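Local coordinates for RagB/SusD family nutrient uptake outer membrane protein (Bacteroides thetaiotaomicron, PDB 7KV2) that probably binds beta-glucan at the outer surface of the gut bacterium, as a SusD-family outer-membrane protein that serves in nutrient uptake, at residues I271-I274 / F275-N278; Y230-D234 / S235-T239. One frame throughout, in Å; residues are numbered along the deposited sequence.

Contact 1: I271-I274 / F275-N278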
ATOM      1  N   ILE A 271     -16.228   3.713  -8.161  1.00 17.65           N
ATOM      2  CA  ILE A 271     -16.983   2.466  -7.874  1.00 18.95           C
ATOM      3  C   ILE A 271     -16.011   1.318  -7.592  1.00 21.08           C
ATOM      4  O   ILE A 271     -16.401   0.336  -6.944  1.00 18.67           O
ATOM      5  CB  ILE A 271     -17.946   2.149  -9.012  1.00 21.74           C
ATOM      6  CG1 ILE A 271     -18.983   1.135  -8.508  1.00 24.46           C
ATOM      7  CG2 ILE A 271     -17.208   1.721 -10.266  1.00 21.17           C
ATOM      8  CD1 ILE A 271     -20.317   1.319  -9.119  1.00 26.40           C
ATOM      9  N   GLU A 272     -14.755   1.448  -8.021  1.00 19.89           N
ATOM     10  CA  GLU A 272     -13.737   0.395  -7.804  1.00 18.54           C
ATOM     11  C   GLU A 272     -13.094   0.492  -6.419  1.00 17.08           C
ATOM     12  O   GLU A 272     -12.470  -0.492  -5.996  1.00 16.31           O
ATOM     13  CB  GLU A 272     -12.644   0.535  -8.849  1.00 20.53           C
ATOM     14  CG  GLU A 272     -11.784  -0.692  -8.906  1.00 18.99           C
ATOM     15  CD  GLU A 272     -11.089  -0.969 -10.188  1.00 17.77           C
ATOM     16  OE1 GLU A 272     -11.566  -0.495 -11.240  1.00 17.87           O
ATOM     17  OE2 GLU A 272     -10.068  -1.667 -10.112  1.00 19.18           O
ATOM     18  N   SER A 273     -13.155   1.649  -5.768  1.00 18.13           N
ATOM     19  CA  SER A 273     -12.372   1.910  -4.532  1.00 19.00           C
ATOM     20  C   SER A 273     -13.108   1.321  -3.341  1.00 18.10           C
ATOM     21  O   SER A 273     -14.248   1.742  -3.098  1.00 18.54           O
ATOM     22  CB  SER A 273     -12.083   3.380  -4.253  1.00 21.43           C
ATOM     23  OG  SER A 273     -11.727   4.076  -5.414  1.00 29.85           O
ATOM     24  N   ILE A 274     -12.461   0.400  -2.625  1.00 16.79           N
ATOM     25  CA  ILE A 274     -12.888  -0.130  -1.294  1.00 17.69           C
ATOM     26  C   ILE A 274     -12.191   0.670  -0.186  1.00 16.64           C
ATOM     27  O   ILE A 274     -12.859   1.083   0.802  1.00 16.48           O
ATOM     28  CB  ILE A 274     -12.631  -1.643  -1.209  1.00 19.27           C
ATOM     29  CG1 ILE A 274     -13.537  -2.363  -2.210  1.00 21.63           C
ATOM     30  CG2 ILE A 274     -12.786  -2.146   0.223  1.00 20.03           C
ATOM     31  CD1 ILE A 274     -13.147  -3.769  -2.524  1.00 23.67           C
ATOM     32  N   PHE A 275     -10.900   0.963  -0.334  1.00 18.24           N
ATOM     33  CA  PHE A 275     -10.208   1.787   0.682  1.00 17.66           C
ATOM     34  C   PHE A 275      -9.028   2.523   0.049  1.00 15.77           C
ATOM     35  O   PHE A 275      -8.254   1.901  -0.698  1.00 14.33           O
ATOM     36  CB  PHE A 275      -9.822   0.901   1.868  1.00 17.75           C
ATOM     37  CG  PHE A 275      -9.521   1.666   3.127  1.00 18.67           C
ATOM     38  CD1 PHE A 275     -10.512   2.422   3.744  1.00 19.65           C
ATOM     39  CD2 PHE A 275      -8.235   1.678   3.670  1.00 21.46           C
ATOM     40  CE1 PHE A 275     -10.240   3.138   4.899  1.00 21.44           C
ATOM     41  CE2 PHE A 275      -7.967   2.395   4.830  1.00 20.47           C
ATOM     42  CZ  PHE A 275      -8.965   3.139   5.428  1.00 20.02           C
ATOM     43  N   GLU A 276      -8.909   3.784   0.439  1.00 15.57           N
ATOM     44  CA  GLU A 276      -7.772   4.694   0.096  1.00 15.36           C
ATOM     45  C   GLU A 276      -7.333   5.405   1.365  1.00 17.22           C
ATOM     46  O   GLU A 276      -8.135   5.562   2.294  1.00 17.75           O
ATOM     47  CB  GLU A 276      -8.130   5.714  -0.977  1.00 14.82           C
ATOM     48  CG  GLU A 276      -8.918   5.110  -2.112  1.00 17.16           C
ATOM     49  CD  GLU A 276      -9.156   6.039  -3.297  1.00 19.02           C
ATOM     50  OE1 GLU A 276      -8.653   7.186  -3.291  1.00 18.14           O
ATOM     51  OE2 GLU A 276      -9.833   5.591  -4.229  1.00 16.62           O
ATOM     52  N   ILE A 277      -6.078   5.832   1.356  1.00 17.05           N
ATOM     53  CA  ILE A 277      -5.562   6.816   2.311  1.00 16.99           C
ATOM     54  C   ILE A 277      -5.631   8.175   1.633  1.00 16.28           C
ATOM     55  O   ILE A 277      -5.017   8.354   0.562  1.00 16.77           O
ATOM     56  CB  ILE A 277      -4.154   6.415   2.761  1.00 18.21           C
ATOM     57  CG1 ILE A 277      -4.239   5.079   3.509  1.00 19.11           C
ATOM     58  CG2 ILE A 277      -3.560   7.550   3.592  1.00 17.29           C
ATOM     59  CD1 ILE A 277      -2.898   4.509   3.912  1.00 21.76           C
ATOM     60  N   ASN A 278      -6.361   9.094   2.255  1.00 18.61           N
ATOM     61  CA  ASN A 278      -6.656  10.441   1.689  1.00 18.06           C
ATOM     62  C   ASN A 278      -5.429  11.323   1.784  1.00 18.30           C
ATOM     63  O   ASN A 278      -4.846  11.405   2.878  1.00 19.05           O
ATOM     64  CB  ASN A 278      -7.797  11.120   2.429  1.00 18.37           C
ATOM     65  CG  ASN A 278      -9.113  10.430   2.172  1.00 21.06           C
ATOM     66  OD1 ASN A 278      -9.265   9.798   1.145  1.00 22.77           O
ATOM     67  ND2 ASN A 278     -10.012  10.454   3.143  1.00 19.02           N
TER
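S273 and E276 meet through one short hydrogen bond: the serine hydroxyl OG donates to OE2 of the glutamate at 2.7 Å, reaching that oxygen nearly in line with its C-O bond. CB of S273 backs the hydroxyl, 3.2 Å from the same OE2. On the glutamate, CG is turned beside its own backbone N (chi1 -43°) and the chain then runs out straight, which carries the carboxylate back along the strand to the serine. OE2 takes a second bond from W269 N and OE1 one from N399 ND2, so both oxygens of this buried carboxylate are satisfied and its rotation is fixed. Between the two residues the strand 273-277 carries a classic beta bulge: I274 and F275 both sit opposite Y403 of the antiparallel strand 400-404. The hydrophobic pair packs on the helix 217-231, I274 against A218 and M222, F275 against M219. Within the bulge I274 O lies near the plane of the F275 ring, at its edge, 4.0 Å from CD1. In contrast to this tight, buried part, the chain comes out to solvent at N278, whose side-chain amide is tied through ND2 to Y212 O and through OD1 to W269 NE1.

Contact 2: Y230-D234 / S235-T239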
ATOM      1  N   TYR A 230      -2.219 -14.251   3.682  1.00 23.16           N
ATOM      2  CA  TYR A 230      -0.758 -14.153   3.912  1.00 23.79           C
ATOM      3  C   TYR A 230      -0.327 -15.238   4.930  1.00 24.68           C
ATOM      4  O   TYR A 230       0.801 -15.717   4.864  1.00 23.30           O
ATOM      5  CB  TYR A 230      -0.317 -12.784   4.408  1.00 21.94           C
ATOM      6  CG  TYR A 230       1.180 -12.620   4.337  1.00 21.34           C
ATOM      7  CD1 TYR A 230       1.835 -12.639   3.118  1.00 21.95           C
ATOM      8  CD2 TYR A 230       1.956 -12.505   5.475  1.00 22.08           C
ATOM      9  CE1 TYR A 230       3.215 -12.545   3.034  1.00 22.00           C
ATOM     10  CE2 TYR A 230       3.336 -12.382   5.409  1.00 22.57           C
ATOM     11  CZ  TYR A 230       3.973 -12.433   4.179  1.00 20.13           C
ATOM     12  OH  TYR A 230       5.325 -12.296   4.079  1.00 22.19           O
ATOM     13  N   GLN A 231      -1.211 -15.557   5.868  1.00 27.11           N
ATOM     14  CA  GLN A 231      -0.954 -16.562   6.945  1.00 26.70           C
ATOM     15  C   GLN A 231      -1.063 -17.982   6.381  1.00 28.58           C
ATOM     16  O   GLN A 231      -0.573 -18.901   7.041  1.00 30.13           O
ATOM     17  CB  GLN A 231      -1.976 -16.384   8.063  1.00 28.56           C
ATOM     18  CG  GLN A 231      -1.781 -17.354   9.240  1.00 29.14           C
ATOM     19  CD  GLN A 231      -0.496 -17.100   9.981  1.00 30.85           C
ATOM     20  OE1 GLN A 231       0.157 -16.078   9.802  1.00 33.74           O
ATOM     21  NE2 GLN A 231      -0.122 -18.022  10.873  1.00 28.68           N
ATOM     22  N   ASN A 232      -1.719 -18.148   5.243  1.00 24.30           N
ATOM     23  CA  ASN A 232      -2.070 -19.453   4.635  1.00 29.74           C
ATOM     24  C   ASN A 232      -3.006 -20.167   5.612  1.00 33.02           C
ATOM     25  O   ASN A 232      -2.828 -21.389   5.827  1.00 29.77           O
ATOM     26  CB  ASN A 232      -0.832 -20.275   4.261  1.00 31.51           C
ATOM     27  CG  ASN A 232      -0.203 -19.797   2.961  1.00 33.68           C
ATOM     28  OD1 ASN A 232       0.851 -19.197   2.965  1.00 42.47           O
ATOM     29  ND2 ASN A 232      -0.872 -19.993   1.842  1.00 38.28           N
ATOM     30  N   ASP A 233      -3.938 -19.418   6.208  1.00 27.95           N
ATOM     31  CA  ASP A 233      -4.867 -19.974   7.238  1.00 31.73           C
ATOM     32  C   ASP A 233      -6.075 -20.571   6.520  1.00 28.80           C
ATOM     33  O   ASP A 233      -7.136 -19.902   6.422  1.00 26.96           O
ATOM     34  CB  ASP A 233      -5.239 -18.941   8.290  1.00 30.79           C
ATOM     35  CG  ASP A 233      -6.207 -19.494   9.321  1.00 34.21           C
ATOM     36  OD1 ASP A 233      -6.430 -20.765   9.319  1.00 31.71           O
ATOM     37  OD2 ASP A 233      -6.764 -18.655  10.056  1.00 32.65           O
ATOM     38  N   ASP A 234      -5.908 -21.808   6.032  1.00 32.37           N
ATOM     39  CA  ASP A 234      -6.905 -22.504   5.182  1.00 35.56           C
ATOM     40  C   ASP A 234      -8.189 -22.699   6.003  1.00 32.48           C
ATOM     41  O   ASP A 234      -9.284 -22.741   5.392  1.00 35.77           O
ATOM     42  CB  ASP A 234      -6.290 -23.751   4.534  1.00 41.49           C
ATOM     43  CG  ASP A 234      -5.953 -24.843   5.534  1.00 45.34           C
ATOM     44  OD1 ASP A 234      -5.284 -24.533   6.526  1.00 48.95           O
ATOM     45  OD2 ASP A 234      -6.400 -25.975   5.326  1.00 59.59           O
ATOM     46  N   SER A 235      -8.096 -22.659   7.330  1.00 32.74           N
ATOM     47  CA  SER A 235      -9.285 -22.793   8.209  1.00 35.62           C
ATOM     48  C   SER A 235     -10.235 -21.599   8.000  1.00 38.21           C
ATOM     49  O   SER A 235     -11.415 -21.695   8.393  1.00 37.87           O
ATOM     50  CB  SER A 235      -8.899 -22.948   9.640  1.00 35.93           C
ATOM     51  OG  SER A 235      -8.671 -21.685  10.232  1.00 38.11           O
ATOM     52  N   ARG A 236      -9.770 -20.494   7.403  1.00 32.02           N
ATOM     53  CA  ARG A 236     -10.595 -19.270   7.304  1.00 29.82           C
ATOM     54  C   ARG A 236     -10.845 -18.897   5.844  1.00 31.35           C
ATOM     55  O   ARG A 236     -11.472 -17.850   5.630  1.00 30.84           O
ATOM     56  CB  ARG A 236      -9.940 -18.140   8.088  1.00 30.49           C
ATOM     57  CG  ARG A 236     -10.252 -18.189   9.575  1.00 30.91           C
ATOM     58  CD  ARG A 236      -9.725 -16.971  10.270  1.00 31.40           C
ATOM     59  NE  ARG A 236     -10.125 -17.006  11.662  1.00 33.53           N
ATOM     60  CZ  ARG A 236      -9.505 -17.694  12.619  1.00 35.71           C
ATOM     61  NH1 ARG A 236      -8.432 -18.424  12.355  1.00 35.21           N
ATOM     62  NH2 ARG A 236      -9.977 -17.640  13.852  1.00 33.23           N
ATOM     63  N   TYR A 237     -10.411 -19.726   4.893  1.00 28.85           N
ATOM     64  CA  TYR A 237     -10.559 -19.463   3.434  1.00 30.59           C
ATOM     65  C   TYR A 237     -12.030 -19.367   3.016  1.00 32.99           C
ATOM     66  O   TYR A 237     -12.398 -18.468   2.218  1.00 28.11           O
ATOM     67  CB  TYR A 237      -9.819 -20.526   2.619  1.00 31.36           C
ATOM     68  CG  TYR A 237      -8.315 -20.418   2.559  1.00 29.72           C
ATOM     69  CD1 TYR A 237      -7.590 -19.455   3.245  1.00 27.32           C
ATOM     70  CD2 TYR A 237      -7.597 -21.348   1.823  1.00 32.41           C
ATOM     71  CE1 TYR A 237      -6.212 -19.383   3.152  1.00 29.84           C
ATOM     72  CE2 TYR A 237      -6.217 -21.294   1.723  1.00 28.50           C
ATOM     73  CZ  TYR A 237      -5.527 -20.307   2.382  1.00 30.80           C
ATOM     74  OH  TYR A 237      -4.174 -20.302   2.313  1.00 32.92           O
ATOM     75  N   SER A 238     -12.894 -20.260   3.525  1.00 33.53           N
ATOM     76  CA  SER A 238     -14.331 -20.289   3.152  1.00 33.01           C
ATOM     77  C   SER A 238     -15.023 -19.018   3.624  1.00 27.50           C
ATOM     78  O   SER A 238     -15.882 -18.535   2.875  1.00 29.56           O
ATOM     79  CB  SER A 238     -15.052 -21.509   3.706  1.00 35.65           C
ATOM     80  OG  SER A 238     -14.743 -22.630   2.905  1.00 38.37           O
ATOM     81  N   THR A 239     -14.689 -18.544   4.823  1.00 27.68           N
ATOM     82  CA  THR A 239     -15.201 -17.256   5.386  1.00 30.51           C
ATOM     83  C   THR A 239     -14.695 -16.071   4.537  1.00 29.17           C
ATOM     84  O   THR A 239     -15.506 -15.223   4.113  1.00 28.32           O
ATOM     85  CB  THR A 239     -14.813 -17.121   6.852  1.00 32.74           C
ATOM     86  OG1 THR A 239     -15.392 -18.252   7.505  1.00 36.57           O
ATOM     87  CG2 THR A 239     -15.302 -15.840   7.488  1.00 31.61           C
TER
HETATM   88  O   HOH W   1      -5.696 -23.225   9.002  1.00 46.87           O
HETATM   89  O   HOH W   2     -11.914 -22.726   5.036  1.00 33.77           O
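With chi1 at 179°, D233 swings its carboxylate away from its own N, and R236, extended from CG to NE, brings its guanidinium up to it where the chain turns between the helices 217-231 and 237-249. The first helix closes in a Schellman motif, N232 leaving it with positive phi, and D233 then centres an inverse gamma turn, its backbone O accepting R236 N at 2.9 Å. Each carboxylate oxygen of D233 has its own task. OD1 accepts the hydroxyl of S235 (OG to OD1 2.6 Å) on the syn side, somewhat out of the carboxylate plane, and takes a further bond from a water. OD2 offers its syn lone pair to R236 NH1 at 2.8 Å, nearly in the guanidinium plane, though the two flat groups are turned 62° apart; Y187 OH also binds OD2, while E195 pairs with NE of the arginine. Y237 lays one ring face over the backbone of D234, whose CA stands 3.4 Å from the ring centroid and almost on its normal, a CH-pi contact. Cutting Y237 back to an alanine would probably strip that CA of its aromatic cover and open a gap beside V228 and A420. On the solvent side, a water donates to D234 O at 2.7 Å and accepts from S238 N.

Contacts 1 and 2 sit in series along the chain, the turn 230-239 coming first and residues 271-278, which carry strand 273-277, following after helix 237-249. Their centres are about 24 Å apart and their nearest atoms about 13 Å, so they do not touch. What joins them is helix 217-231: its C-terminal end runs into contact 2, while its earlier residues A218, M219 and M222 pack against I274 and F275 of contact 1. The centre of buried contact 1 is about 12 Å from the centre of the chain, that of surface contact 2 about 21 Å. The sodium ion, held by I248, S250, Y253 and Y405, lies about 9 Å from the side chain of I274, which packs on Y253.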